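PDB 5C98: Agap007691-pb from Anopheles gambiae, which belongs to the serpin family and may inhibit serine proteases, although its own function is not established. Local coordinates for residues L237-L242 with C325-S330. Residues are numbered along the deposited sequence; the frame is centred on the assembly and turned at random.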
# COMPACT_ATOMS: atom_id res chain seq x y z
N LEU A 237 4.43 12.46 7.49
CA LEU A 237 4.44 11.80 6.18
C LEU A 237 4.63 12.81 5.05
O LEU A 237 4.32 13.99 5.19
CB LEU A 237 3.12 11.08 5.92
CG LEU A 237 2.71 10.08 6.98
CD1 LEU A 237 1.39 9.43 6.57
CD2 LEU A 237 3.74 9.00 7.24
N SER A 238 5.11 12.31 3.92
CA SER A 238 5.28 13.16 2.74
C SER A 238 5.13 12.31 1.51
O SER A 238 5.39 11.12 1.56
CB SER A 238 6.65 13.84 2.79
OG SER A 238 6.73 14.86 1.81
N MET A 239 4.72 12.93 0.40
CA MET A 239 4.46 12.22 -0.84
C MET A 239 5.50 12.66 -1.87
O MET A 239 5.47 13.79 -2.34
CB MET A 239 3.06 12.55 -1.36
CG MET A 239 2.74 11.88 -2.68
SD MET A 239 1.07 12.13 -3.30
CE MET A 239 1.07 13.89 -3.61
N LEU A 240 6.37 11.74 -2.24
CA LEU A 240 7.32 11.99 -3.31
C LEU A 240 6.62 11.71 -4.63
O LEU A 240 6.03 10.64 -4.82
CB LEU A 240 8.53 11.08 -3.11
CG LEU A 240 9.82 11.41 -3.86
CD1 LEU A 240 10.44 12.69 -3.36
CD2 LEU A 240 10.79 10.25 -3.73
N VAL A 241 6.68 12.67 -5.54
CA VAL A 241 6.05 12.55 -6.85
C VAL A 241 7.16 12.55 -7.88
O VAL A 241 7.99 13.47 -7.92
CB VAL A 241 5.06 13.67 -7.14
CG1 VAL A 241 4.38 13.44 -8.48
CG2 VAL A 241 4.02 13.77 -6.03
N LEU A 242 7.17 11.52 -8.71
CA LEU A 242 8.17 11.35 -9.77
C LEU A 242 7.45 11.54 -11.10
O LEU A 242 6.59 10.73 -11.48
CB LEU A 242 8.82 9.97 -9.71
CG LEU A 242 9.35 9.52 -8.36
CD1 LEU A 242 10.09 8.18 -8.52
CD2 LEU A 242 10.25 10.55 -7.74
N CYS A 325 -6.09 -0.11 -0.86
CA CYS A 325 -5.40 1.09 -0.43
C CYS A 325 -6.13 2.32 -0.93
O CYS A 325 -6.79 2.30 -1.97
CB CYS A 325 -3.99 1.13 -0.98
SG CYS A 325 -2.88 -0.09 -0.19
N TYR A 326 -5.97 3.41 -0.19
CA TYR A 326 -6.59 4.68 -0.50
C TYR A 326 -5.62 5.82 -0.26
O TYR A 326 -4.86 5.81 0.72
CB TYR A 326 -7.80 4.89 0.42
CG TYR A 326 -8.46 6.27 0.32
CD1 TYR A 326 -9.34 6.56 -0.70
CD2 TYR A 326 -8.16 7.26 1.24
CE1 TYR A 326 -9.95 7.84 -0.81
CE2 TYR A 326 -8.75 8.54 1.14
CZ TYR A 326 -9.65 8.81 0.14
OH TYR A 326 -10.26 10.06 0.04
N LEU A 327 -5.66 6.80 -1.16
CA LEU A 327 -4.95 8.06 -1.06
C LEU A 327 -5.75 9.10 -1.83
O LEU A 327 -6.26 8.81 -2.91
CB LEU A 327 -3.57 7.96 -1.72
CG LEU A 327 -2.80 9.27 -1.89
CD1 LEU A 327 -2.37 9.87 -0.54
CD2 LEU A 327 -1.59 9.05 -2.75
N ALA A 328 -5.85 10.33 -1.29
CA ALA A 328 -6.44 11.44 -2.04
C ALA A 328 -5.65 12.71 -1.75
O ALA A 328 -4.95 12.80 -0.73
CB ALA A 328 -7.91 11.59 -1.69
N VAL A 329 -5.68 13.66 -2.68
CA VAL A 329 -5.11 14.98 -2.43
C VAL A 329 -6.17 16.05 -2.67
O VAL A 329 -7.14 15.83 -3.40
CB VAL A 329 -3.82 15.28 -3.24
CG1 VAL A 329 -2.68 14.37 -2.80
CG2 VAL A 329 -4.08 15.15 -4.74
N SER A 330 -6.01 17.20 -2.01
CA SER A 330 -7.00 18.26 -2.09
C SER A 330 -6.34 19.58 -1.68
O SER A 330 -5.15 19.62 -1.36
CB SER A 330 -8.20 17.93 -1.19
OG SER A 330 -9.27 18.84 -1.38
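No flat group takes part where Met239 meets Leu327 and Val329, three aliphatic or thioether side chains. The one aromatic ring of the two segments, that of Tyr326, is on the other side of the 325-330 backbone; over one face the amide N of Ala328 stands 4.2 Å above the ring plane, nearer the ring's margin than its centre. Leu327 and Val329, whose side chains alternate with Tyr326 and Ala328, both project toward 237-242 and receive Met239 between the two backbones.

The methionine leaves its strand fully extended through chi1 and chi2, then turns at the sulfur (chi3 65°), which carries the methyl off the line of the chain and gives the sulfur and the terminal methyl a partner each. SD lies 4.1 Å from CD2 of Leu327, an oblique approach to one branch of the leucine. CE rests 3.9 Å from CG1 of Val329, and the two side chains here run nearly perpendicular. Reach matters, since the CA atoms of Met239 and Val329 are 10.1 Å apart. Both touches are apolar, and the contact is modest, burying 101 Å² in all; its three residues are buried.

Phe356 of strand 354-360 touches both Met239 and Leu327, while Leu278 and Phe281 of strand 270-287 pack on Val329. Strand 237-244 pairs with 224-230 and 354-360 in serpin sheet B; strand 320-328 pairs with 169-177 and 270-287 in sheet A. Met239, with Phe356 beside it, joins sheet B to the end of a sheet A strand and to the residue that follows it, close to where the chain leaves sheet A for the reactive-centre loop, an arrangement belonging to the serpin fold.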